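Local atomic coordinates of transcriptional regulator, MarR family (Silicibacter pomeroyi DSS-3, PDB entry 3BJ6), a protein that probably acts as a DNA-binding transcription regulator of the MarR family, built as a dimer around a winged helix-turn-helix domain. Residues A[24-29]-A[38-43]; A[44-49]-A[82-87]; A[55-60]-A[73-78]. All coordinates share one frame; numbering follows the deposited sequence.

The three contacts trace how a winged helix-turn-helix domain is assembled and tied to the dimer-forming part of a MarR-family subunit. Contact 1 comes first along the chain and sets helix 18-35 against the start of helix 40-51. Contact 2 joins the continuation of helix 40-51 to strand 84-87; within the chain interval it spans lies contact 3, which runs from strand 55-56 and helix 57-64 to helix 68-80. Both reach the same small antiparallel sheet, with centres about 7 Å apart and Ile84 packed on Leu75 and Val78. Centre to centre, contact 1 lies about 16 Å from contact 2, sharing helix 40-51 with it, and about 17 Å from contact 3, which it meets through Gln42.

Contact 1 of 3, residues A[24-29]-A[38-43]; sequences NITAAV and VTVGQR
Arg43 extends from helix 40-51 toward helix 18-35, where its chain crosses Val29, and it shows how an arginine can combine apolar and ionic roles. CB starts out toward helix 18-35, with CG anti to the backbone N (chi1 175°). CB and CG act as a spacer, CG still 4.9 Å from Val29 CG1. The first real touch is at CD, which presses on Val29 CG1 at 3.4 Å, a tight approach. NE follows at 3.8 Å from Val29 CG1, and the methyl meets the guanidinium obliquely. The chain is extended from CG to NE and crosses the valine side chain at about a right angle. A turn about the CD-NE bond of Arg43 (chi4 -76°) then sets the guanidinium plane off the line of the chain. Here the tip becomes ionic: NH2 forms a salt bridge with Glu115 and NH1 one with Glu47, while NH2 also bonds to the hydroxyl of Tyr12 of the second subunit. These partners probably fix the rotation of this buried guanidinium.

Val40 completes the apolar half. Its CG1 lies 4.0 Å from Val29 CG1, and its CG2 rests 3.6 Å from the carbonyl oxygen of Thr26. On either side of it in sequence, Thr39 and Gln42 close a capping box: Gln42 N donates to Thr39 OG1 over 3.1 Å, and Thr39 N to Gln42 OE1 over 3.0 Å from above the amide plane, which secures the first turn of helix 40-51.

The contact thus joins consecutive helices 18-35 and 40-51, with helix 102-123 lying against Val29 and Arg43, and helix 68-80 against Gln42. Ile25 and Ala28 on helix 18-35 pack on Phe145 of the second subunit, so the dimer interface lies close by.

Contact 2 of 3, residues A[44-49]-A[82-87]; sequences AILEGL and GLIERR
Apolar contacts carry the meeting of Leu46 and Leu49 with Leu83 and Ile84. The branch methyl CG2 of Ile84 fits between the two leucines, 3.6 Å from Leu49 CD1 and 3.9 Å from Leu46 CD2. Its chi1 of 72° leaves CG2 anti to the carbonyl carbon and directed at helix 40-51, while CG1 takes the tighter place between backbone N and C and leads its CD1 toward helix 68-80. Leu46 CD2 also touches Leu83 CB at 4.0 Å, so that one methyl spans two successive residues. Leu49 and Ile84 cross at about a right angle.

Backbone geometry prepares the strand. Gly82, with positive phi, ends helix 68-80 in a Schellman motif and turns the chain into strand 84-87, which pairs antiparallel with 97-100 through bonds such as Glu85 with Trp99.

Ionic contacts stay within the strand, at its far end. Arg87 NE donates to Glu85 OE1 over 2.8 Å, in the guanidinium plane but on the anti side of the carboxylate, and Arg87 also makes a cation-pi contact with Trp99.

The division of chemistry is clear: all four touching residues are buried and meet by methyl and methylene contact alone, so shape complementarity rather than directed bonds seats the first wing strand on helix 40-51, and charge is kept out toward the wing.

Contact 3 of 3, residues A[55-60]-A[73-78]; sequences ATAPQL and RILQEV
No flat side-chain group enters the contact of Ala57 and Leu60 with Leu75; the nearby one is the Gln59 carboxamide, at the start of helix 57-64 and turned away from Leu75, which works through its oxygen. Thr56 N meets Gln59 OE1 in the carbonyl plane, on a lone pair, over 3.0 Å and with a nearly straight N-H angle of 167°. In return Gln59 N donates to Thr56 OG1 over 3.1 Å. Together they make a capping box that starts helix 57-64, and the plane of the amide is probably held by that bond. At the same oxygen Arg97 adds a weak hydrogen bond from strand 97-100.

Helices 57-64 and 68-80 form the helix-turn-helix unit, in which, as in other MarR proteins, the second helix is probably the one offered to the DNA major groove. Ala57, directly after the cap, points toward helix 68-80. Its CB lies 3.6 Å from Leu75 CD1, and that methyl also comes within 4.1 Å of Ala57 CA, so a small side chain lets the leucine fork settle close to the backbone.

The other prong of the fork, Leu75 CD2, reaches Leu60 CD1 at 3.9 Å, with the two side chains set at an oblique angle. Leu75 has CG beside the backbone N (chi1 -74°), which carries its two methyls to Ala57 and Leu60, about one turn apart on helix 57-64. Farther in, Leu60 packs on Leu49 of helix 40-51, and Leu75 touches Ile45 of the same helix and Tyr98 of the sheet.

Contact 1 of 3, residues A[24-29]-A[38-43]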
loop_
_atom_site.group_PDB
_atom_site.type_symbol
_atom_site.label_atom_id
_atom_site.label_comp_id
_atom_site.label_asym_id
_atom_site.label_seq_id
_atom_site.Cartn_x
_atom_site.Cartn_y
_atom_site.Cartn_z
ATOM N N ASN A 24 -3.594 -6.804 -2.956
ATOM C CA ASN A 24 -4.149 -8.120 -2.556
ATOM C C ASN A 24 -5.194 -8.012 -1.427
ATOM O O ASN A 24 -6.224 -8.711 -1.454
ATOM C CB ASN A 24 -3.055 -9.092 -2.116
ATOM C CG ASN A 24 -2.089 -9.493 -3.247
ATOM O OD1 ASN A 24 -1.057 -10.091 -2.986
ATOM N ND2 ASN A 24 -2.394 -9.138 -4.459
ATOM N N ILE A 25 -4.919 -7.164 -0.442
ATOM C CA ILE A 25 -5.891 -6.861 0.612
ATOM C C ILE A 25 -7.201 -6.400 -0.045
ATOM O O ILE A 25 -8.248 -6.929 0.252
ATOM C CB ILE A 25 -5.384 -5.740 1.545
ATOM C CG1 ILE A 25 -4.189 -6.210 2.382
ATOM C CG2 ILE A 25 -6.513 -5.192 2.488
ATOM C CD1 ILE A 25 -3.455 -5.016 3.077
ATOM N N THR A 26 -7.127 -5.414 -0.941
ATOM C CA THR A 26 -8.315 -4.853 -1.576
ATOM C C THR A 26 -9.110 -5.917 -2.345
ATOM O O THR A 26 -10.321 -6.022 -2.182
ATOM C CB THR A 26 -7.913 -3.719 -2.520
ATOM O OG1 THR A 26 -7.206 -2.738 -1.750
ATOM C CG2 THR A 26 -9.171 -3.089 -3.163
ATOM N N ALA A 27 -8.408 -6.701 -3.164
ATOM C CA ALA A 27 -9.001 -7.826 -3.882
ATOM C C ALA A 27 -9.604 -8.909 -2.946
ATOM O O ALA A 27 -10.684 -9.399 -3.223
ATOM C CB ALA A 27 -7.989 -8.445 -4.898
ATOM N N ALA A 28 -8.909 -9.280 -1.870
ATOM C CA ALA A 28 -9.433 -10.240 -0.879
ATOM C C ALA A 28 -10.671 -9.689 -0.166
ATOM O O ALA A 28 -11.679 -10.392 -0.015
ATOM C CB ALA A 28 -8.368 -10.574 0.167
ATOM N N VAL A 29 -10.591 -8.436 0.275
ATOM C CA VAL A 29 -11.716 -7.792 0.951
ATOM C C VAL A 29 -12.959 -7.802 0.039
ATOM O O VAL A 29 -14.051 -8.159 0.484
ATOM C CB VAL A 29 -11.347 -6.372 1.408
ATOM C CG1 VAL A 29 -12.597 -5.586 1.815
ATOM C CG2 VAL A 29 -10.365 -6.465 2.589
ATOM N N VAL A 38 -22.084 -5.741 -1.496
ATOM C CA VAL A 38 -21.501 -4.396 -1.518
ATOM C C VAL A 38 -20.056 -4.418 -2.033
ATOM O O VAL A 38 -19.428 -5.460 -2.058
ATOM C CB VAL A 38 -21.589 -3.672 -0.122
ATOM C CG1 VAL A 38 -23.087 -3.636 0.398
ATOM C CG2 VAL A 38 -20.651 -4.309 0.906
ATOM N N THR A 39 -19.564 -3.260 -2.456
ATOM C CA THR A 39 -18.203 -3.092 -2.941
ATOM C C THR A 39 -17.260 -2.735 -1.788
ATOM O O THR A 39 -17.709 -2.464 -0.661
ATOM C CB THR A 39 -18.127 -1.941 -3.980
ATOM O OG1 THR A 39 -18.442 -0.710 -3.341
ATOM C CG2 THR A 39 -19.086 -2.178 -5.168
ATOM N N VAL A 40 -15.949 -2.704 -2.078
ATOM C CA VAL A 40 -14.932 -2.342 -1.077
ATOM C C VAL A 40 -15.094 -0.897 -0.623
ATOM O O VAL A 40 -14.956 -0.597 0.569
ATOM C CB VAL A 40 -13.491 -2.578 -1.599
ATOM C CG1 VAL A 40 -12.433 -2.296 -0.510
ATOM C CG2 VAL A 40 -13.347 -3.998 -2.041
ATOM N N GLY A 41 -15.376 -0.014 -1.582
ATOM C CA GLY A 41 -15.595 1.405 -1.276
ATOM C C GLY A 41 -16.825 1.558 -0.376
ATOM O O GLY A 41 -16.785 2.297 0.592
ATOM N N GLN A 42 -17.924 0.872 -0.713
ATOM C CA GLN A 42 -19.124 0.905 0.127
ATOM C C GLN A 42 -18.881 0.385 1.556
ATOM O O GLN A 42 -19.337 0.995 2.517
ATOM C CB GLN A 42 -20.280 0.151 -0.546
ATOM C CG GLN A 42 -20.728 0.826 -1.867
ATOM C CD GLN A 42 -21.554 -0.123 -2.769
ATOM O OE1 GLN A 42 -21.815 -1.275 -2.416
ATOM N NE2 GLN A 42 -21.941 0.371 -3.956
ATOM N N ARG A 43 -18.157 -0.739 1.681
ATOM C CA ARG A 43 -17.704 -1.256 2.966
ATOM C C ARG A 43 -16.969 -0.179 3.776
ATOM O O ARG A 43 -17.204 -0.070 4.951
ATOM C CB ARG A 43 -16.771 -2.453 2.742
ATOM C CG ARG A 43 -16.121 -3.017 4.006
ATOM C CD ARG A 43 -14.785 -3.711 3.693
ATOM N NE ARG A 43 -14.143 -4.101 4.963
ATOM C CZ ARG A 43 -13.524 -3.267 5.796
ATOM N NH1 ARG A 43 -13.401 -1.971 5.506
ATOM N NH2 ARG A 43 -13.021 -3.742 6.928
#

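Contact 2 of 3, residues A[44-49]-A[82-87]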
loop_
_atom_site.group_PDB
_atom_site.type_symbol
_atom_site.label_atom_id
_atom_site.label_comp_id
_atom_site.label_asym_id
_atom_site.label_seq_id
_atom_site.Cartn_x
_atom_site.Cartn_y
_atom_site.Cartn_z
ATOM N N ALA A 44 -16.053 0.571 3.158
ATOM C CA ALA A 44 -15.264 1.589 3.878
ATOM C C ALA A 44 -16.221 2.618 4.514
ATOM O O ALA A 44 -16.055 2.996 5.676
ATOM C CB ALA A 44 -14.283 2.312 2.901
ATOM N N ILE A 45 -17.228 3.049 3.762
ATOM C CA ILE A 45 -18.220 4.023 4.282
ATOM C C ILE A 45 -19.088 3.398 5.390
ATOM O O ILE A 45 -19.338 4.043 6.414
ATOM C CB ILE A 45 -19.080 4.663 3.146
ATOM C CG1 ILE A 45 -18.351 5.900 2.559
ATOM C CG2 ILE A 45 -20.463 5.132 3.635
ATOM C CD1 ILE A 45 -17.075 5.547 1.894
ATOM N N LEU A 46 -19.559 2.155 5.197
ATOM C CA LEU A 46 -20.330 1.487 6.261
ATOM C C LEU A 46 -19.502 1.345 7.528
ATOM O O LEU A 46 -19.994 1.532 8.651
ATOM C CB LEU A 46 -20.848 0.104 5.789
ATOM C CG LEU A 46 -21.727 0.123 4.516
ATOM C CD1 LEU A 46 -22.088 -1.330 4.093
ATOM C CD2 LEU A 46 -23.010 0.947 4.753
ATOM N N GLU A 47 -18.237 0.993 7.366
ATOM C CA GLU A 47 -17.359 0.853 8.535
ATOM C C GLU A 47 -17.186 2.192 9.218
ATOM O O GLU A 47 -17.299 2.268 10.429
ATOM C CB GLU A 47 -16.000 0.251 8.161
ATOM C CG GLU A 47 -15.012 0.208 9.340
ATOM C CD GLU A 47 -13.630 -0.387 8.972
ATOM O OE1 GLU A 47 -13.129 -0.163 7.830
ATOM O OE2 GLU A 47 -13.025 -1.019 9.862
ATOM N N GLY A 48 -16.932 3.247 8.444
ATOM C CA GLY A 48 -16.838 4.596 9.012
ATOM C C GLY A 48 -18.068 5.014 9.816
ATOM O O GLY A 48 -17.933 5.527 10.920
ATOM N N LEU A 49 -19.271 4.754 9.291
ATOM C CA LEU A 49 -20.505 5.107 10.003
ATOM C C LEU A 49 -20.793 4.192 11.193
ATOM O O LEU A 49 -21.463 4.599 12.143
ATOM C CB LEU A 49 -21.705 5.146 9.047
ATOM C CG LEU A 49 -21.569 6.311 8.054
ATOM C CD1 LEU A 49 -22.600 6.211 6.886
ATOM C CD2 LEU A 49 -21.721 7.678 8.758
ATOM N N GLY A 82 -30.362 1.524 0.473
ATOM C CA GLY A 82 -31.097 1.452 1.740
ATOM C C GLY A 82 -30.240 1.047 2.944
ATOM O O GLY A 82 -30.759 0.494 3.930
ATOM N N LEU A 83 -28.940 1.336 2.879
ATOM C CA LEU A 83 -27.995 0.905 3.921
ATOM C C LEU A 83 -27.608 2.009 4.902
ATOM O O LEU A 83 -27.087 1.726 5.991
ATOM C CB LEU A 83 -26.727 0.286 3.292
ATOM C CG LEU A 83 -26.983 -0.800 2.235
ATOM C CD1 LEU A 83 -25.656 -1.344 1.660
ATOM C CD2 LEU A 83 -27.804 -1.963 2.861
ATOM N N ILE A 84 -27.821 3.261 4.501
ATOM C CA ILE A 84 -27.663 4.397 5.400
ATOM C C ILE A 84 -28.878 5.306 5.199
ATOM O O ILE A 84 -29.583 5.204 4.202
ATOM C CB ILE A 84 -26.340 5.184 5.147
ATOM C CG1 ILE A 84 -26.396 6.005 3.835
ATOM C CG2 ILE A 84 -25.111 4.229 5.212
ATOM C CD1 ILE A 84 -25.188 7.025 3.674
ATOM N N GLU A 85 -29.096 6.204 6.151
ATOM C CA GLU A 85 -30.129 7.216 6.046
ATOM C C GLU A 85 -29.536 8.548 6.497
ATOM O O GLU A 85 -28.524 8.592 7.225
ATOM C CB GLU A 85 -31.334 6.831 6.909
ATOM C CG GLU A 85 -31.002 6.896 8.395
ATOM C CD GLU A 85 -32.137 6.397 9.275
ATOM O OE1 GLU A 85 -32.430 7.061 10.285
ATOM O OE2 GLU A 85 -32.741 5.361 8.950
ATOM N N ARG A 86 -30.136 9.629 6.019
ATOM C CA ARG A 86 -29.705 10.979 6.373
ATOM C C ARG A 86 -30.737 11.520 7.363
ATOM O O ARG A 86 -31.943 11.389 7.134
ATOM C CB ARG A 86 -29.567 11.884 5.132
ATOM C CG ARG A 86 -29.177 13.363 5.444
ATOM C CD ARG A 86 -29.270 14.306 4.208
ATOM N NE ARG A 86 -30.607 14.255 3.566
ATOM C CZ ARG A 86 -31.688 14.893 4.004
ATOM N NH1 ARG A 86 -31.641 15.663 5.087
ATOM N NH2 ARG A 86 -32.825 14.756 3.356
ATOM N N ARG A 87 -30.274 12.102 8.462
ATOM C CA ARG A 87 -31.186 12.784 9.375
ATOM C C ARG A 87 -30.949 14.287 9.350
ATOM O O ARG A 87 -29.846 14.720 8.993
ATOM C CB ARG A 87 -31.094 12.199 10.788
ATOM C CG ARG A 87 -31.321 10.686 10.808
ATOM C CD ARG A 87 -31.189 10.115 12.226
ATOM N NE ARG A 87 -31.211 8.653 12.190
ATOM C CZ ARG A 87 -30.844 7.851 13.191
ATOM N NH1 ARG A 87 -30.888 6.530 13.013
ATOM N NH2 ARG A 87 -30.445 8.352 14.348
#

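Contact 3 of 3, residues A[55-60]-A[73-78]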
loop_
_atom_site.group_PDB
_atom_site.type_symbol
_atom_site.label_atom_id
_atom_site.label_comp_id
_atom_site.label_asym_id
_atom_site.label_seq_id
_atom_site.Cartn_x
_atom_site.Cartn_y
_atom_site.Cartn_z
ATOM N N ALA A 55 -22.014 10.894 11.495
ATOM C CA ALA A 55 -20.941 11.697 10.874
ATOM C C ALA A 55 -21.470 12.443 9.655
ATOM O O ALA A 55 -22.386 11.960 8.976
ATOM C CB ALA A 55 -19.761 10.797 10.444
ATOM N N THR A 56 -20.840 13.575 9.352
ATOM C CA THR A 56 -21.071 14.297 8.106
ATOM C C THR A 56 -20.164 13.692 7.033
ATOM O O THR A 56 -19.219 12.937 7.343
ATOM C CB THR A 56 -20.762 15.795 8.272
ATOM O OG1 THR A 56 -19.353 15.955 8.518
ATOM C CG2 THR A 56 -21.569 16.397 9.441
ATOM N N ALA A 57 -20.452 14.005 5.777
ATOM C CA ALA A 57 -19.618 13.550 4.683
ATOM C C ALA A 57 -18.188 14.103 4.820
ATOM O O ALA A 57 -17.223 13.354 4.613
ATOM C CB ALA A 57 -20.215 13.935 3.326
ATOM N N PRO A 58 -18.031 15.421 5.105
ATOM C CA PRO A 58 -16.643 15.865 5.331
ATOM C C PRO A 58 -15.933 15.167 6.481
ATOM O O PRO A 58 -14.752 14.894 6.346
ATOM C CB PRO A 58 -16.778 17.383 5.577
ATOM C CG PRO A 58 -18.103 17.764 4.855
ATOM C CD PRO A 58 -18.982 16.560 5.144
ATOM N N GLN A 59 -16.623 14.879 7.588
ATOM C CA GLN A 59 -16.042 14.083 8.683
ATOM C C GLN A 59 -15.618 12.667 8.290
ATOM O O GLN A 59 -14.511 12.221 8.639
ATOM C CB GLN A 59 -16.969 14.029 9.897
ATOM C CG GLN A 59 -17.038 15.340 10.697
ATOM C CD GLN A 59 -18.104 15.287 11.790
ATOM O OE1 GLN A 59 -19.188 14.693 11.609
ATOM N NE2 GLN A 59 -17.796 15.893 12.945
ATOM N N LEU A 60 -16.475 11.963 7.548
ATOM C CA LEU A 60 -16.088 10.684 6.967
ATOM C C LEU A 60 -14.864 10.786 6.068
ATOM O O LEU A 60 -13.951 9.938 6.135
ATOM C CB LEU A 60 -17.258 10.091 6.145
ATOM C CG LEU A 60 -18.356 9.425 6.966
ATOM C CD1 LEU A 60 -19.502 8.986 6.013
ATOM C CD2 LEU A 60 -17.761 8.210 7.733
ATOM N N ARG A 73 -19.830 9.955 -3.880
ATOM C CA ARG A 73 -20.272 8.915 -4.790
ATOM C C ARG A 73 -20.754 7.701 -3.995
ATOM O O ARG A 73 -21.803 7.137 -4.287
ATOM C CB ARG A 73 -19.116 8.522 -5.727
ATOM C CG ARG A 73 -19.302 7.196 -6.469
ATOM C CD ARG A 73 -18.374 7.076 -7.733
ATOM N NE ARG A 73 -16.977 7.474 -7.497
ATOM C CZ ARG A 73 -16.448 8.636 -7.901
ATOM N NH1 ARG A 73 -15.170 8.901 -7.643
ATOM N NH2 ARG A 73 -17.202 9.544 -8.560
ATOM N N ILE A 74 -19.978 7.318 -2.991
ATOM C CA ILE A 74 -20.246 6.114 -2.212
ATOM C C ILE A 74 -21.455 6.335 -1.321
ATOM O O ILE A 74 -22.292 5.432 -1.182
ATOM C CB ILE A 74 -19.044 5.651 -1.342
ATOM C CG1 ILE A 74 -17.772 5.369 -2.172
ATOM C CG2 ILE A 74 -19.419 4.399 -0.578
ATOM C CD1 ILE A 74 -17.995 4.568 -3.377
ATOM N N LEU A 75 -21.545 7.499 -0.679
ATOM C CA LEU A 75 -22.727 7.766 0.156
ATOM C C LEU A 75 -24.021 7.602 -0.639
ATOM O O LEU A 75 -24.997 7.072 -0.136
ATOM C CB LEU A 75 -22.697 9.180 0.769
ATOM C CG LEU A 75 -21.708 9.380 1.908
ATOM C CD1 LEU A 75 -21.675 10.842 2.334
ATOM C CD2 LEU A 75 -22.019 8.487 3.121
ATOM N N GLN A 76 -24.037 8.080 -1.868
ATOM C CA GLN A 76 -25.228 7.931 -2.713
ATOM C C GLN A 76 -25.545 6.462 -3.025
ATOM O O GLN A 76 -26.675 6.051 -2.978
ATOM C CB GLN A 76 -25.074 8.754 -3.993
ATOM C CG GLN A 76 -25.076 10.287 -3.655
ATOM C CD GLN A 76 -24.807 11.137 -4.877
ATOM O OE1 GLN A 76 -25.723 11.460 -5.632
ATOM N NE2 GLN A 76 -23.549 11.503 -5.084
ATOM N N GLU A 77 -24.522 5.682 -3.320
ATOM C CA GLU A 77 -24.707 4.268 -3.601
ATOM C C GLU A 77 -25.311 3.539 -2.408
ATOM O O GLU A 77 -26.272 2.769 -2.559
ATOM C CB GLU A 77 -23.371 3.649 -3.996
ATOM C CG GLU A 77 -22.789 4.139 -5.318
ATOM C CD GLU A 77 -21.362 3.621 -5.574
ATOM O OE1 GLU A 77 -20.789 2.910 -4.715
ATOM O OE2 GLU A 77 -20.786 3.946 -6.650
ATOM N N VAL A 78 -24.760 3.761 -1.219
ATOM C CA VAL A 78 -25.271 3.029 -0.037
ATOM C C VAL A 78 -26.644 3.544 0.410
ATOM O O VAL A 78 -27.452 2.784 0.927
ATOM C CB VAL A 78 -24.254 2.927 1.141
ATOM C CG1 VAL A 78 -23.005 2.125 0.676
ATOM C CG2 VAL A 78 -23.829 4.302 1.661
#